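Local coordinates for lipase C (Serratia marcescens, PDB 5NEN), which is the membrane fusion protein of a type I secretion system that probably carries lipase out of the cell across the envelope, at residues R98-F111 with I128-Q140. Sequence-based numbering, arbitrary orientation.
Sequences RLLAERDGLSIVTF and IALQTQLFASRRQ
R98 reaches across from helix 76-103 and gives its NE hydrogen to OE1 of Q131, with 2.6 Å between NE and OE1. The acceptor lies in the guanidinium plane, NE lies in the amide's carbonyl plane, and the N-H...O angle is a bent 140°. With CG anti to the backbone N (chi1 164°) and a bend at chi3, the R98 chain carries its guanidinium across the other helix, where the side chain sits as a knob among Q131, L134, F135 and R138. CD2 of L134 covers one face of the group, toward its rim. At the edge, in the guanidinium plane, NH1 of R98 bonds OE2 of E102 at 2.6 Å, one turn on in the same helix, meeting the oxygen from above the carboxylate plane. The same carboxylate forms a salt bridge with R138, whose exact geometry is doubtful in the model; Y240 and E243 of helix 195-270 extend this network, the former to E102 and the latter to R138. The R98 and R138 guanidiniums thus share one carboxylate, which should offset their like charges. F135 lies between helix and returning loop: A101 CB lies 4.0 Å from its CE1, the edge meets E102 CG and the carbonyl oxygens of L106 and S107, and V109 CB stands over one face. R139, bent at chi2 and chi3, brings its guanidinium against the loop backbone at 105-107. At the other end the F111 ring turns its edge to T132 OG1, while I128 CG2 comes to 3.5 Å from F111 CE2. The two helix segments run nearly parallel, 21° apart, as the loop doubles back over helix 122-190 within the long alpha-helical hairpin domain of AprE-like membrane fusion proteins.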
ATOM      1  N   ARG A  98     -12.245  -1.378   6.021  1.00 51.85           N
ATOM      2  CA  ARG A  98     -11.422  -1.130   4.831  1.00 54.11           C
ATOM      3  C   ARG A  98     -10.801  -2.414   4.318  1.00 73.32           C
ATOM      4  O   ARG A  98     -10.913  -2.729   3.136  1.00 95.69           O
ATOM      5  CB  ARG A  98     -10.328  -0.092   5.086  1.00 53.99           C
ATOM      6  CG  ARG A  98      -9.241  -0.099   4.033  1.00 55.08           C
ATOM      7  CD  ARG A  98      -8.262   1.065   4.240  1.00 73.76           C
ATOM      8  NE  ARG A  98      -7.274   0.809   5.295  1.00 68.40           N
ATOM      9  CZ  ARG A  98      -6.203   0.035   5.153  1.00 55.37           C
ATOM     10  NH1 ARG A  98      -5.970  -0.610   4.010  1.00 55.59           N
ATOM     11  NH2 ARG A  98      -5.375  -0.121   6.168  1.00 50.16           N
ATOM     12  N   LEU A  99     -10.162  -3.172   5.199  1.00 63.07           N
ATOM     13  CA  LEU A  99      -9.489  -4.374   4.747  1.00 59.03           C
ATOM     14  C   LEU A  99     -10.468  -5.363   4.114  1.00 59.84           C
ATOM     15  O   LEU A  99     -10.163  -5.907   3.079  1.00 61.12           O
ATOM     16  CB  LEU A  99      -8.731  -5.032   5.895  1.00 46.17           C
ATOM     17  CG  LEU A  99      -7.525  -4.151   6.210  1.00 46.94           C
ATOM     18  CD1 LEU A  99      -6.642  -4.742   7.277  1.00 51.14           C
ATOM     19  CD2 LEU A  99      -6.738  -3.923   4.951  1.00 54.64           C
ATOM     20  N   LEU A 100     -11.646  -5.565   4.700  1.00 55.76           N
ATOM     21  CA  LEU A 100     -12.624  -6.476   4.116  1.00 37.29           C
ATOM     22  C   LEU A 100     -12.963  -6.067   2.710  1.00 56.89           C
ATOM     23  O   LEU A 100     -12.972  -6.902   1.795  1.00 65.35           O
ATOM     24  CB  LEU A 100     -13.902  -6.468   4.907  1.00 37.97           C
ATOM     25  CG  LEU A 100     -13.850  -7.173   6.236  1.00 55.16           C
ATOM     26  CD1 LEU A 100     -15.234  -7.084   6.876  1.00 39.20           C
ATOM     27  CD2 LEU A 100     -13.367  -8.611   6.026  1.00 38.76           C
ATOM     28  N   ALA A 101     -13.230  -4.775   2.525  1.00 53.83           N
ATOM     29  CA  ALA A 101     -13.503  -4.339   1.164  1.00 53.80           C
ATOM     30  C   ALA A 101     -12.284  -4.603   0.277  1.00 59.82           C
ATOM     31  O   ALA A 101     -12.434  -5.104  -0.823  1.00 75.92           O
ATOM     32  CB  ALA A 101     -13.886  -2.869   1.115  1.00 53.70           C
ATOM     33  N   GLU A 102     -11.072  -4.355   0.756  1.00 53.23           N
ATOM     34  CA  GLU A 102      -9.953  -4.504  -0.167  1.00 61.75           C
ATOM     35  C   GLU A 102      -9.726  -5.978  -0.482  1.00 64.98           C
ATOM     36  O   GLU A 102      -9.261  -6.330  -1.552  1.00 68.93           O
ATOM     37  CB  GLU A 102      -8.652  -3.889   0.377  1.00 42.86           C
ATOM     38  CG  GLU A 102      -8.689  -2.471   0.857  1.00 50.80           C
ATOM     39  CD  GLU A 102      -7.271  -1.874   0.874  1.00 81.49           C
ATOM     40  OE1 GLU A 102      -6.408  -2.394   0.133  1.00 87.53           O
ATOM     41  OE2 GLU A 102      -6.985  -0.920   1.635  1.00 79.52           O
ATOM     42  N   ARG A 103     -10.039  -6.831   0.470  1.00 73.30           N
ATOM     43  CA  ARG A 103      -9.909  -8.258   0.285  1.00 78.74           C
ATOM     44  C   ARG A 103     -10.872  -8.776  -0.781  1.00 76.79           C
ATOM     45  O   ARG A 103     -10.499  -9.596  -1.629  1.00 81.25           O
ATOM     46  CB  ARG A 103     -10.164  -8.999   1.587  1.00 61.15           C
ATOM     47  CG  ARG A 103     -10.147 -10.454   1.330  1.00 55.47           C
ATOM     48  CD  ARG A 103     -10.222 -11.272   2.567  1.00 54.09           C
ATOM     49  NE  ARG A 103     -11.598 -11.324   3.012  1.00 66.15           N
ATOM     50  CZ  ARG A 103     -11.988 -11.993   4.083  1.00 69.36           C
ATOM     51  NH1 ARG A 103     -11.088 -12.702   4.768  1.00 66.88           N
ATOM     52  NH2 ARG A 103     -13.269 -11.966   4.446  1.00 62.86           N
ATOM     53  N   ASP A 104     -12.117  -8.313  -0.701  1.00 51.72           N
ATOM     54  CA  ASP A 104     -13.154  -8.734  -1.640  1.00 68.60           C
ATOM     55  C   ASP A 104     -13.279  -7.790  -2.842  1.00 72.33           C
ATOM     56  O   ASP A 104     -14.318  -7.756  -3.525  1.00 64.68           O
ATOM     57  CB  ASP A 104     -14.494  -8.857  -0.897  1.00 66.79           C
ATOM     58  CG  ASP A 104     -14.448  -9.909   0.210  1.00 70.93           C
ATOM     59  OD1 ASP A 104     -13.341 -10.413   0.547  1.00 72.30           O
ATOM     60  OD2 ASP A 104     -15.512 -10.193   0.787  1.00 68.50           O
ATOM     61  N   GLY A 105     -12.220  -7.026  -3.095  1.00 64.83           N
ATOM     62  CA  GLY A 105     -12.254  -5.994  -4.125  1.00 69.44           C
ATOM     63  C   GLY A 105     -13.563  -5.218  -4.276  1.00 68.43           C
ATOM     64  O   GLY A 105     -14.012  -4.966  -5.387  1.00 78.36           O
ATOM     65  N   LEU A 106     -14.194  -4.851  -3.169  1.00 63.83           N
ATOM     66  CA  LEU A 106     -15.460  -4.147  -3.260  1.00 65.83           C
ATOM     67  C   LEU A 106     -15.147  -2.768  -3.806  1.00 61.30           C
ATOM     68  O   LEU A 106     -14.041  -2.277  -3.621  1.00 75.58           O
ATOM     69  CB  LEU A 106     -16.179  -4.070  -1.915  1.00 70.92           C
ATOM     70  CG  LEU A 106     -16.562  -5.371  -1.194  1.00 69.50           C
ATOM     71  CD1 LEU A 106     -17.679  -5.101  -0.161  1.00 51.92           C
ATOM     72  CD2 LEU A 106     -17.022  -6.441  -2.179  1.00 66.15           C
ATOM     73  N   SER A 107     -16.073  -2.198  -4.567  1.00 63.33           N
ATOM     74  CA  SER A 107     -15.883  -0.873  -5.159  1.00 70.86           C
ATOM     75  C   SER A 107     -15.903   0.214  -4.097  1.00 82.78           C
ATOM     76  O   SER A 107     -15.176   1.190  -4.203  1.00 94.12           O
ATOM     77  CB  SER A 107     -16.965  -0.587  -6.191  1.00 79.84           C
ATOM     78  OG  SER A 107     -18.253  -0.861  -5.653  1.00 93.68           O
ATOM     79  N   ILE A 108     -16.747   0.043  -3.082  1.00 78.90           N
ATOM     80  CA  ILE A 108     -16.889   1.011  -1.997  1.00 67.82           C
ATOM     81  C   ILE A 108     -16.718   0.331  -0.639  1.00 74.51           C
ATOM     82  O   ILE A 108     -17.135  -0.812  -0.447  1.00 86.93           O
ATOM     83  CB  ILE A 108     -18.254   1.736  -2.054  1.00 67.15           C
ATOM     84  CG1 ILE A 108     -18.230   2.982  -1.179  1.00 75.58           C
ATOM     85  CG2 ILE A 108     -19.388   0.838  -1.587  1.00 63.97           C
ATOM     86  CD1 ILE A 108     -19.466   3.829  -1.313  1.00 83.61           C
ATOM     87  N   VAL A 109     -16.054   1.017   0.285  1.00 78.32           N
ATOM     88  CA  VAL A 109     -15.912   0.540   1.663  1.00 77.53           C
ATOM     89  C   VAL A 109     -17.253   0.685   2.403  1.00 84.65           C
ATOM     90  O   VAL A 109     -17.982   1.666   2.218  1.00 87.40           O
ATOM     91  CB  VAL A 109     -14.781   1.300   2.404  1.00 68.37           C
ATOM     92  CG1 VAL A 109     -15.264   2.647   2.894  1.00 71.25           C
ATOM     93  CG2 VAL A 109     -14.251   0.496   3.557  1.00 68.01           C
ATOM     94  N   THR A 110     -17.607  -0.324   3.192  1.00 78.53           N
ATOM     95  CA  THR A 110     -18.841  -0.279   3.974  1.00 69.57           C
ATOM     96  C   THR A 110     -18.578  -0.609   5.443  1.00 87.81           C
ATOM     97  O   THR A 110     -18.169  -1.727   5.777  1.00109.51           O
ATOM     98  CB  THR A 110     -19.879  -1.252   3.390  1.00 69.27           C
ATOM     99  OG1 THR A 110     -20.207  -0.815   2.074  1.00 70.76           O
ATOM    100  CG2 THR A 110     -21.161  -1.333   4.252  1.00 41.48           C
ATOM    101  N   PHE A 111     -18.828   0.367   6.313  1.00 72.00           N
ATOM    102  CA  PHE A 111     -18.458   0.279   7.722  1.00 60.39           C
ATOM    103  C   PHE A 111     -19.492  -0.362   8.647  1.00 65.09           C
ATOM    104  O   PHE A 111     -20.691  -0.328   8.382  1.00 78.79           O
ATOM    105  CB  PHE A 111     -18.164   1.668   8.234  1.00 45.70           C
ATOM    106  CG  PHE A 111     -16.948   2.303   7.626  1.00 46.47           C
ATOM    107  CD1 PHE A 111     -15.672   1.939   8.038  1.00 57.52           C
ATOM    108  CD2 PHE A 111     -17.084   3.266   6.635  1.00 45.52           C
ATOM    109  CE1 PHE A 111     -14.538   2.531   7.471  1.00 69.96           C
ATOM    110  CE2 PHE A 111     -15.967   3.869   6.075  1.00 62.40           C
ATOM    111  CZ  PHE A 111     -14.690   3.496   6.487  1.00 72.73           C
ATOM    112  N   ILE A 128     -13.246   7.422  10.099  1.00 57.80           N
ATOM    113  CA  ILE A 128     -13.954   6.929   8.947  1.00 54.71           C
ATOM    114  C   ILE A 128     -13.468   7.697   7.730  1.00 67.70           C
ATOM    115  O   ILE A 128     -13.243   7.137   6.658  1.00 73.04           O
ATOM    116  CB  ILE A 128     -15.439   7.101   9.090  1.00 54.62           C
ATOM    117  CG1 ILE A 128     -15.973   6.157  10.158  1.00 51.78           C
ATOM    118  CG2 ILE A 128     -16.110   6.903   7.735  1.00 53.04           C
ATOM    119  CD1 ILE A 128     -17.322   6.584  10.679  1.00 65.74           C
ATOM    120  N   ALA A 129     -13.311   8.998   7.899  1.00 76.40           N
ATOM    121  CA  ALA A 129     -12.859   9.807   6.786  1.00 73.41           C
ATOM    122  C   ALA A 129     -11.489   9.335   6.329  1.00 72.14           C
ATOM    123  O   ALA A 129     -11.269   9.140   5.134  1.00 90.03           O
ATOM    124  CB  ALA A 129     -12.821  11.272   7.166  1.00 57.54           C
ATOM    125  N   LEU A 130     -10.589   9.110   7.281  1.00 67.04           N
ATOM    126  CA  LEU A 130      -9.216   8.696   6.962  1.00 74.80           C
ATOM    127  C   LEU A 130      -9.180   7.337   6.287  1.00 83.28           C
ATOM    128  O   LEU A 130      -8.414   7.128   5.364  1.00 74.39           O
ATOM    129  CB  LEU A 130      -8.328   8.675   8.218  1.00 77.13           C
ATOM    130  CG  LEU A 130      -6.819   8.835   7.981  1.00 75.92           C
ATOM    131  CD1 LEU A 130      -6.073   9.397   9.189  1.00 65.42           C
ATOM    132  CD2 LEU A 130      -6.238   7.496   7.637  1.00 87.91           C
ATOM    133  N   GLN A 131      -9.982   6.403   6.789  1.00 87.27           N
ATOM    134  CA  GLN A 131     -10.009   5.055   6.251  1.00 69.89           C
ATOM    135  C   GLN A 131     -10.579   5.087   4.842  1.00 77.21           C
ATOM    136  O   GLN A 131     -10.078   4.414   3.947  1.00 92.76           O
ATOM    137  CB  GLN A 131     -10.839   4.145   7.138  1.00 53.48           C
ATOM    138  CG  GLN A 131     -10.046   3.579   8.300  1.00 54.76           C
ATOM    139  CD  GLN A 131      -8.691   3.036   7.915  1.00 60.94           C
ATOM    140  OE1 GLN A 131      -8.566   2.203   7.011  1.00 83.48           O
ATOM    141  NE2 GLN A 131      -7.664   3.469   8.628  1.00 46.41           N
ATOM    142  N   THR A 132     -11.629   5.870   4.637  1.00 67.75           N
ATOM    143  CA  THR A 132     -12.190   6.001   3.297  1.00 71.25           C
ATOM    144  C   THR A 132     -11.158   6.589   2.336  1.00 89.20           C
ATOM    145  O   THR A 132     -11.047   6.165   1.177  1.00 95.67           O
ATOM    146  CB  THR A 132     -13.423   6.875   3.281  1.00 56.35           C
ATOM    147  OG1 THR A 132     -14.391   6.349   4.200  1.00 66.93           O
ATOM    148  CG2 THR A 132     -14.004   6.859   1.908  1.00 45.40           C
ATOM    149  N   GLN A 133     -10.401   7.564   2.836  1.00 76.29           N
ATOM    150  CA  GLN A 133      -9.339   8.184   2.066  1.00 63.84           C
ATOM    151  C   GLN A 133      -8.344   7.092   1.677  1.00 57.76           C
ATOM    152  O   GLN A 133      -8.210   6.732   0.507  1.00 65.11           O
ATOM    153  CB  GLN A 133      -8.661   9.281   2.901  1.00 75.76           C
ATOM    154  CG  GLN A 133      -8.273  10.590   2.192  1.00 92.42           C
ATOM    155  CD  GLN A 133      -8.123  11.794   3.155  1.00 96.34           C
ATOM    156  OE1 GLN A 133      -7.925  11.636   4.359  1.00100.30           O
ATOM    157  NE2 GLN A 133      -8.189  12.999   2.602  1.00110.63           N
ATOM    158  N   LEU A 134      -7.746   6.480   2.684  1.00 67.88           N
ATOM    159  CA  LEU A 134      -6.706   5.476   2.503  1.00 63.70           C
ATOM    160  C   LEU A 134      -7.186   4.376   1.555  1.00 59.64           C
ATOM    161  O   LEU A 134      -6.397   3.856   0.754  1.00 62.48           O
ATOM    162  CB  LEU A 134      -6.287   4.904   3.865  1.00 38.92           C
ATOM    163  CG  LEU A 134      -5.206   3.816   3.934  1.00 49.03           C
ATOM    164  CD1 LEU A 134      -4.001   4.013   2.990  1.00 40.85           C
ATOM    165  CD2 LEU A 134      -4.715   3.716   5.344  1.00 53.50           C
ATOM    166  N   PHE A 135      -8.477   4.055   1.608  1.00 55.84           N
ATOM    167  CA  PHE A 135      -9.026   3.077   0.674  1.00 53.97           C
ATOM    168  C   PHE A 135      -8.975   3.618  -0.757  1.00 51.24           C
ATOM    169  O   PHE A 135      -8.362   3.009  -1.627  1.00 60.31           O
ATOM    170  CB  PHE A 135     -10.443   2.705   1.059  1.00 42.04           C
ATOM    171  CG  PHE A 135     -11.110   1.774   0.089  1.00 61.71           C
ATOM    172  CD1 PHE A 135     -10.785   0.423   0.070  1.00 80.25           C
ATOM    173  CD2 PHE A 135     -12.085   2.228  -0.770  1.00 66.17           C
ATOM    174  CE1 PHE A 135     -11.415  -0.452  -0.807  1.00 67.09           C
ATOM    175  CE2 PHE A 135     -12.723   1.360  -1.645  1.00 58.20           C
ATOM    176  CZ  PHE A 135     -12.385   0.028  -1.663  1.00 64.74           C
ATOM    177  N   ALA A 136      -9.520   4.814  -0.954  1.00 55.31           N
ATOM    178  CA  ALA A 136      -9.580   5.448  -2.271  1.00 52.21           C
ATOM    179  C   ALA A 136      -8.215   5.456  -2.907  1.00 52.68           C
ATOM    180  O   ALA A 136      -8.050   5.162  -4.112  1.00 58.16           O
ATOM    181  CB  ALA A 136     -10.090   6.882  -2.149  1.00 43.44           C
ATOM    182  N   SER A 137      -7.229   5.776  -2.076  1.00 45.07           N
ATOM    183  CA  SER A 137      -5.878   5.847  -2.580  1.00 58.36           C
ATOM    184  C   SER A 137      -5.455   4.471  -3.006  1.00 62.70           C
ATOM    185  O   SER A 137      -5.174   4.276  -4.171  1.00 65.88           O
ATOM    186  CB  SER A 137      -4.906   6.416  -1.542  1.00 58.10           C
ATOM    187  OG  SER A 137      -5.253   7.757  -1.231  1.00 82.01           O
ATOM    188  N   ARG A 138      -5.549   3.492  -2.110  1.00 68.91           N
ATOM    189  CA  ARG A 138      -4.989   2.168  -2.407  1.00 68.05           C
ATOM    190  C   ARG A 138      -5.615   1.478  -3.626  1.00 77.36           C
ATOM    191  O   ARG A 138      -4.897   0.845  -4.433  1.00 70.25           O
ATOM    192  CB  ARG A 138      -5.120   1.282  -1.200  1.00 52.54           C
ATOM    193  CG  ARG A 138      -4.188   1.651  -0.085  1.00 40.33           C
ATOM    194  CD  ARG A 138      -4.377   0.603   0.975  1.00 36.78           C
ATOM    195  NE  ARG A 138      -3.192  -0.230   1.073  1.00 56.40           N
ATOM    196  CZ  ARG A 138      -3.256  -1.546   1.183  1.00 67.90           C
ATOM    197  NH1 ARG A 138      -4.449  -2.125   1.152  1.00 59.10           N
ATOM    198  NH2 ARG A 138      -2.147  -2.276   1.270  1.00 70.29           N
ATOM    199  N   ARG A 139      -6.939   1.572  -3.736  1.00 65.57           N
ATOM    200  CA  ARG A 139      -7.624   0.983  -4.866  1.00 71.23           C
ATOM    201  C   ARG A 139      -7.103   1.685  -6.097  1.00 80.33           C
ATOM    202  O   ARG A 139      -6.840   1.040  -7.136  1.00 85.56           O
ATOM    203  CB  ARG A 139      -9.138   1.122  -4.754  1.00 88.95           C
ATOM    204  CG  ARG A 139      -9.846   1.381  -6.087  1.00110.07           C
ATOM    205  CD  ARG A 139      -9.939   0.143  -6.984  1.00117.36           C
ATOM    206  NE  ARG A 139     -10.707  -0.935  -6.364  1.00124.66           N
ATOM    207  CZ  ARG A 139     -12.023  -0.910  -6.150  1.00115.54           C
ATOM    208  NH1 ARG A 139     -12.754   0.151  -6.485  1.00 79.55           N
ATOM    209  NH2 ARG A 139     -12.607  -1.959  -5.581  1.00126.92           N
ATOM    210  N   GLN A 140      -6.938   3.006  -5.979  1.00 77.99           N
ATOM    211  CA  GLN A 140      -6.409   3.769  -7.112  1.00 72.87           C
ATOM    212  C   GLN A 140      -5.018   3.346  -7.549  1.00 59.38           C
ATOM    213  O   GLN A 140      -4.756   3.185  -8.726  1.00 67.44           O
ATOM    214  CB  GLN A 140      -6.353   5.243  -6.787  1.00 71.86           C
ATOM    215  CG  GLN A 140      -5.936   6.055  -7.947  1.00 60.19           C
ATOM    216  CD  GLN A 140      -6.669   5.652  -9.182  1.00 65.20           C
ATOM    217  OE1 GLN A 140      -6.114   4.976 -10.049  1.00 59.72           O
ATOM    218  NE2 GLN A 140      -7.941   6.067  -9.281  1.00 58.96           N
TER